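Local coordinates for protein MdcD (Pseudomonas aeruginosa, PDB 5VIP) that is a beta subunit of a malonate decarboxylase, a member of the carboxyltransferase family that probably releases carbon dioxide from a malonyl thioester, at residues A24-G29 / G64-Q69; L115-G120 / A154-C159; Y146-A151 / K242-R247. All coordinates share one frame; numbering follows the deposited sequence.

Contact 1: residues A24-G29 / G64-Q69; sequences ALLDAG and GLLDGQ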
# COMPACT_ATOMS: atom_id res chain seq x y z
N ALA B 24 15.42 -10.69 20.55
CA ALA B 24 15.62 -12.13 20.41
C ALA B 24 16.11 -12.51 19.01
O ALA B 24 16.88 -13.46 18.85
CB ALA B 24 14.33 -12.87 20.73
N LEU B 25 15.70 -11.75 18.00
CA LEU B 25 16.03 -12.14 16.62
C LEU B 25 17.40 -11.64 16.16
O LEU B 25 18.09 -12.33 15.41
CB LEU B 25 14.95 -11.66 15.65
CG LEU B 25 13.59 -12.35 15.75
CD1 LEU B 25 12.58 -11.72 14.77
CD2 LEU B 25 13.72 -13.86 15.49
N LEU B 26 17.80 -10.45 16.61
CA LEU B 26 19.09 -9.85 16.21
C LEU B 26 20.23 -10.56 16.94
O LEU B 26 20.02 -11.08 18.04
CB LEU B 26 19.09 -8.35 16.51
CG LEU B 26 18.23 -7.49 15.58
CD1 LEU B 26 18.04 -6.07 16.11
CD2 LEU B 26 18.85 -7.47 14.20
N ASP B 27 21.41 -10.60 16.31
CA ASP B 27 22.56 -11.27 16.93
C ASP B 27 22.78 -10.74 18.34
O ASP B 27 22.61 -9.54 18.60
CB ASP B 27 23.85 -11.06 16.10
CG ASP B 27 23.80 -11.71 14.71
OD1 ASP B 27 22.82 -12.43 14.39
OD2 ASP B 27 24.76 -11.49 13.94
N ALA B 28 23.16 -11.63 19.26
CA ALA B 28 23.39 -11.26 20.65
C ALA B 28 24.42 -10.14 20.77
O ALA B 28 25.48 -10.18 20.13
CB ALA B 28 23.83 -12.48 21.47
N GLY B 29 24.09 -9.14 21.58
CA GLY B 29 24.95 -7.98 21.75
C GLY B 29 24.89 -6.93 20.65
O GLY B 29 25.58 -5.91 20.76
N GLY B 64 21.02 -3.65 14.26
CA GLY B 64 21.72 -4.82 14.77
C GLY B 64 22.35 -5.59 13.64
O GLY B 64 22.48 -5.07 12.52
N LEU B 65 22.74 -6.83 13.95
CA LEU B 65 23.30 -7.73 12.95
C LEU B 65 22.40 -8.95 12.82
O LEU B 65 21.80 -9.40 13.81
CB LEU B 65 24.73 -8.16 13.31
CG LEU B 65 25.77 -7.05 13.45
CD1 LEU B 65 27.05 -7.66 14.07
CD2 LEU B 65 26.06 -6.43 12.09
N LEU B 66 22.29 -9.47 11.61
CA LEU B 66 21.61 -10.75 11.39
C LEU B 66 22.63 -11.68 10.74
O LEU B 66 22.96 -11.51 9.57
CB LEU B 66 20.36 -10.57 10.51
CG LEU B 66 19.17 -9.91 11.22
CD1 LEU B 66 18.04 -9.54 10.26
CD2 LEU B 66 18.63 -10.81 12.34
N ASP B 67 23.13 -12.64 11.52
CA ASP B 67 24.24 -13.51 11.09
C ASP B 67 25.44 -12.69 10.60
O ASP B 67 26.03 -12.99 9.57
CB ASP B 67 23.78 -14.47 9.98
CG ASP B 67 24.61 -15.74 9.91
OD1 ASP B 67 25.27 -16.11 10.91
OD2 ASP B 67 24.60 -16.39 8.84
N GLY B 68 25.78 -11.64 11.35
CA GLY B 68 26.91 -10.80 11.00
C GLY B 68 26.64 -9.74 9.95
O GLY B 68 27.53 -8.93 9.67
N GLN B 69 25.44 -9.72 9.39
CA GLN B 69 25.09 -8.78 8.31
C GLN B 69 24.31 -7.59 8.86
O GLN B 69 23.47 -7.76 9.74
CB GLN B 69 24.29 -9.49 7.21
CG GLN B 69 25.04 -10.62 6.54
CD GLN B 69 26.19 -10.11 5.69
OE1 GLN B 69 26.02 -9.28 4.79
NE2 GLN B 69 27.37 -10.59 5.98

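Contact 2: residues L115-G120 / A154-C159; sequences LLETGG and AGPVGC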
# COMPACT_ATOMS: atom_id res chain seq x y z
N LEU B 115 8.35 -7.03 11.64
CA LEU B 115 7.47 -7.82 12.50
C LEU B 115 6.10 -7.14 12.56
O LEU B 115 5.90 -6.15 13.28
CB LEU B 115 8.07 -7.95 13.90
CG LEU B 115 9.03 -9.12 14.18
CD1 LEU B 115 10.00 -9.42 13.04
CD2 LEU B 115 9.79 -8.91 15.48
N LEU B 116 5.15 -7.68 11.80
CA LEU B 116 3.90 -6.98 11.53
C LEU B 116 2.72 -7.46 12.38
O LEU B 116 2.03 -8.42 12.01
CB LEU B 116 3.56 -7.11 10.05
CG LEU B 116 4.63 -6.53 9.12
CD1 LEU B 116 4.23 -6.66 7.65
CD2 LEU B 116 4.89 -5.07 9.46
N GLU B 117 2.49 -6.80 13.51
CA GLU B 117 1.32 -7.07 14.34
C GLU B 117 0.50 -5.80 14.33
O GLU B 117 0.79 -4.88 15.09
CB GLU B 117 1.71 -7.45 15.77
CG GLU B 117 2.57 -8.72 15.86
CD GLU B 117 1.85 -9.95 15.31
OE1 GLU B 117 2.49 -10.74 14.56
OE2 GLU B 117 0.66 -10.14 15.65
N THR B 118 -0.50 -5.73 13.46
CA THR B 118 -1.18 -4.47 13.23
C THR B 118 -2.56 -4.68 12.62
O THR B 118 -2.80 -5.64 11.88
CB THR B 118 -0.32 -3.55 12.33
OG1 THR B 118 -0.94 -2.27 12.18
CG2 THR B 118 -0.10 -4.19 10.95
N GLY B 119 -3.48 -3.77 12.94
CA GLY B 119 -4.84 -3.89 12.44
C GLY B 119 -5.33 -2.75 11.57
O GLY B 119 -6.46 -2.78 11.08
N GLY B 120 -4.49 -1.74 11.38
CA GLY B 120 -4.86 -0.63 10.51
C GLY B 120 -4.27 0.69 10.96
O GLY B 120 -3.17 0.73 11.50
N ALA B 154 3.30 -13.29 13.36
CA ALA B 154 3.28 -14.41 14.31
C ALA B 154 2.03 -14.42 15.16
O ALA B 154 1.75 -15.43 15.82
CB ALA B 154 4.52 -14.38 15.20
N GLY B 155 1.27 -13.34 15.16
CA GLY B 155 0.17 -13.22 16.10
C GLY B 155 0.65 -12.69 17.45
O GLY B 155 1.86 -12.55 17.68
N PRO B 156 -0.29 -12.43 18.36
CA PRO B 156 -1.71 -12.78 18.24
C PRO B 156 -2.58 -11.79 17.46
O PRO B 156 -3.69 -12.15 17.06
CB PRO B 156 -2.17 -12.84 19.71
CG PRO B 156 -1.30 -11.82 20.39
CD PRO B 156 0.03 -11.83 19.67
N VAL B 157 -2.11 -10.57 17.23
CA VAL B 157 -2.90 -9.61 16.48
C VAL B 157 -2.95 -10.00 15.00
O VAL B 157 -4.00 -9.93 14.36
CB VAL B 157 -2.35 -8.17 16.63
CG1 VAL B 157 -3.10 -7.21 15.74
CG2 VAL B 157 -2.42 -7.72 18.09
N GLY B 158 -1.82 -10.46 14.47
CA GLY B 158 -1.74 -10.72 13.04
C GLY B 158 -1.66 -9.41 12.27
O GLY B 158 -1.36 -8.36 12.84
N CYS B 159 -1.92 -9.47 10.97
CA CYS B 159 -1.68 -8.31 10.11
C CYS B 159 -2.85 -8.05 9.19
O CYS B 159 -3.15 -8.86 8.31
CB CYS B 159 -0.41 -8.54 9.27
SG CYS B 159 0.07 -7.15 8.23

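Contact 3: residues Y146-A151 / K242-R247; sequences YQPVVA and KGLPAR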
# COMPACT_ATOMS: atom_id res chain seq x y z
N TYR B 146 17.66 -4.28 -4.10
CA TYR B 146 18.96 -4.65 -3.54
C TYR B 146 18.92 -5.85 -2.59
O TYR B 146 19.79 -6.72 -2.63
CB TYR B 146 19.56 -3.45 -2.78
CG TYR B 146 19.40 -2.14 -3.52
CD1 TYR B 146 20.27 -1.79 -4.54
CD2 TYR B 146 18.38 -1.26 -3.19
CE1 TYR B 146 20.12 -0.60 -5.23
CE2 TYR B 146 18.23 -0.06 -3.86
CZ TYR B 146 19.11 0.26 -4.88
OH TYR B 146 18.94 1.45 -5.55
N GLN B 147 17.91 -5.89 -1.73
CA GLN B 147 17.83 -6.91 -0.68
C GLN B 147 16.39 -7.32 -0.44
O GLN B 147 15.49 -6.46 -0.47
CB GLN B 147 18.43 -6.39 0.64
CG GLN B 147 19.90 -6.01 0.62
CD GLN B 147 20.83 -7.20 0.40
OE1 GLN B 147 20.49 -8.33 0.71
NE2 GLN B 147 22.02 -6.93 -0.12
N PRO B 148 16.14 -8.60 -0.17
CA PRO B 148 14.79 -9.04 0.20
C PRO B 148 14.38 -8.46 1.56
O PRO B 148 15.21 -8.39 2.47
CB PRO B 148 14.92 -10.56 0.26
CG PRO B 148 16.36 -10.78 0.63
CD PRO B 148 17.10 -9.72 -0.14
N VAL B 149 13.14 -8.03 1.68
CA VAL B 149 12.56 -7.70 2.98
C VAL B 149 11.84 -8.95 3.46
O VAL B 149 11.10 -9.58 2.69
CB VAL B 149 11.58 -6.52 2.91
CG1 VAL B 149 10.95 -6.28 4.28
CG2 VAL B 149 12.30 -5.27 2.39
N VAL B 150 12.07 -9.33 4.71
CA VAL B 150 11.37 -10.46 5.29
C VAL B 150 10.32 -9.92 6.24
O VAL B 150 10.61 -9.07 7.07
CB VAL B 150 12.33 -11.40 6.03
CG1 VAL B 150 11.56 -12.51 6.73
CG2 VAL B 150 13.36 -11.98 5.06
N ALA B 151 9.09 -10.41 6.09
CA ALA B 151 7.99 -10.06 6.99
C ALA B 151 7.59 -11.27 7.81
O ALA B 151 7.35 -12.34 7.26
CB ALA B 151 6.78 -9.55 6.20
N LYS B 242 19.06 -16.49 1.28
CA LYS B 242 18.48 -16.87 -0.01
C LYS B 242 18.54 -15.73 -1.03
O LYS B 242 18.73 -15.96 -2.22
CB LYS B 242 17.04 -17.31 0.24
CG LYS B 242 16.30 -17.94 -0.88
CD LYS B 242 15.06 -18.57 -0.26
CE LYS B 242 13.97 -18.78 -1.28
NZ LYS B 242 14.21 -19.94 -2.15
N GLY B 243 18.39 -14.49 -0.56
CA GLY B 243 18.47 -13.34 -1.45
C GLY B 243 17.15 -13.08 -2.14
O GLY B 243 16.12 -13.70 -1.81
N LEU B 244 17.17 -12.17 -3.12
CA LEU B 244 15.95 -11.79 -3.83
C LEU B 244 15.35 -12.94 -4.64
O LEU B 244 16.05 -13.59 -5.42
CB LEU B 244 16.24 -10.60 -4.74
CG LEU B 244 16.46 -9.25 -4.05
CD1 LEU B 244 16.91 -8.20 -5.06
CD2 LEU B 244 15.15 -8.82 -3.39
N PRO B 245 14.04 -13.19 -4.48
CA PRO B 245 13.39 -14.25 -5.27
C PRO B 245 13.35 -13.92 -6.77
O PRO B 245 13.18 -12.76 -7.16
CB PRO B 245 11.98 -14.33 -4.67
CG PRO B 245 11.76 -13.02 -4.00
CD PRO B 245 13.11 -12.50 -3.57
N ALA B 246 13.50 -14.95 -7.60
CA ALA B 246 13.53 -14.76 -9.05
C ALA B 246 12.18 -14.33 -9.62
O ALA B 246 12.11 -13.55 -10.57
CB ALA B 246 14.00 -16.03 -9.74
N ARG B 247 11.10 -14.87 -9.06
CA ARG B 247 9.77 -14.56 -9.57
C ARG B 247 8.75 -14.49 -8.42
O ARG B 247 7.98 -15.42 -8.20
CB ARG B 247 9.33 -15.59 -10.61
CG ARG B 247 8.26 -15.08 -11.53
CD ARG B 247 8.00 -16.07 -12.65
NE ARG B 247 6.66 -15.90 -13.19
CZ ARG B 247 5.75 -16.86 -13.21
NH1 ARG B 247 6.03 -18.06 -12.71
NH2 ARG B 247 4.56 -16.63 -13.73

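Contact 1: residues A24-G29 / G64-Q69
D27 reaches over the beta turn at L66-Q69 and grips it with both carboxylate oxygens. OD1 receives the amide of D67 (N to OD1 2.9 Å) and OD2 that of G68 (N to OD2 2.8 Å), each on the syn lone pair, the side facing the other oxygen. With CG anti to the carbonyl carbon and beside the backbone N (chi1 -65°), the side chain leans toward the turn while its own N-H remains available to the strand. That N-H meets L65 O in an almost straight bond (D27 N to L65 O 2.8 Å, 176° at the hydrogen). The two bonds from D67 N and G68 N set the turn of the carboxylate, while the one to L65 O holds the backbone at its root; OD2 also lies against L65 CB at 3.4 Å.

Beneath this polar grip the leucines pack. L26 directs CD2 both at L65 O (3.5 Å) and at L66 CD2 (3.8 Å), the two side chains crossing at a slant, while L66 CD2 also touches L25 O. At G64 the strand backbone comes close beneath L26, whose CD2 lies 3.9 Å from G64 CA. F31 and L73 extend the apolar surroundings of L26. The arrangement illustrates an aspartate just beyond a helix clasping a beta hairpin closed by a type I' turn, here the one joining the neighbouring strands 59-66 and 69-76 of the mixed sheet.

Contact 2: residues L115-G120 / A154-C159
The carboxylate of E117 sits within the curve of 154-159 and is held there by backbone amides. OE1 takes two of them: A154 N, at 2.9 Å from OE1, arrives nearly in line with the C-O bond, whereas G155 N comes from the syn side, 29° out of the carboxylate plane. OE2 accepts G158 N (N to OE2 2.8 Å), again syn but tilted by 34°. A bend at chi2 (-61°) turns the chain of E117 back so that its end lies among these donors.

A backbone bridge forms the second group. T118 N donates to G158 O at 2.8 Å, and the same carbonyl receives a CA-H contact from E117; C159 CA in turn approaches T118 O at 3.4 Å. These exchanges bring the two loops together as a single beta bridge between T118 and C159.

Apolar contacts flank the polar ones. C159 SG, turned away from its own amide nitrogen, touches L116 CB at 3.9 Å and T118 CG2 at 4.0 Å. V157 places CG1 beside T118 N, and its CB faces E117 OE2. The hydroxyl of T118 bonds instead to the carbonyl of G83.

Three N-H groups on one buried carboxylate probably stabilise its negative charge, and R21, in a weak, long ion pair with OE1 and a hydrogen bond to G155 O, may add to this. Chemically, the bonds are consistent with the carboxylate helping to hold the curve of 154-159, which includes the cis peptide bond before P156.

Contact 3: residues Y146-A151 / K242-R247
P148 and L244 meet where two connections of a crotonase-like alpha/beta fold pass each other: the approach to strand 150-153 of the central sheet and the loop that leaves helix 229-242. The contact has no hydrogen bonds across it and is a worked case of a proline ring and a leucine fork joining irregular pieces of chain by packing alone.

The helix gives out at G243, the first residue to leave helical geometry, with a positive phi of 84°. Its backbone forms a surface for P148: CG of the proline stands 3.7 Å from G243 C, and CB is 3.9 Å from G243 O. That carbonyl is also hydrogen-bonded to Y172 OH, so the peptide at the helix exit is fixed to the neighbouring strand 172-176, and P148 itself packs on Y172.

L244 follows and supplies the larger side chain of the pair. A chi1 of -73° swings CG to the side of its own N, which lays the fork along the backbone of 146-148. One methyl, CD1, lies 4.0 Å from Y146 C; the other, CD2, reaches the next peptide link, 3.5 Å from Q147 C, and also packs on P148 CD at 3.9 Å. The leucine and the proline ring lie at a slant to each other.

P245 turns to S171 and Y172, and R247 forms a salt bridge with D255 of helix 253-261. Back at the crossing, the shortest approach is that of L244 CD2 to P148 N, 3.4 Å.

In the fold
From the N terminus, contact 1 closes first, shutting the loop between helix 18-25 and strand 59-66, part of which is not modelled, before contact 2 opens. Contact 2 then closes the loop from the end of strand 111-115, through helix 126-143 and strand 150-153. Contact 3 crosses it, since 146-151 lies between the segments of contact 2 while 242-247 follows far later. L25 CD1 meets L115 CD1 at 3.9 Å, and L116 CD1 meets A151 CB at 4.1 Å, joining contact 2 to the other two. Contact 1 ties the exit of helix 18-25 to hairpin 59-66/69-76, contact 2 the loops after parallel strands 111-115 and 150-153, and contact 3 the exit of helix 229-242 to the approach to strand 150-153.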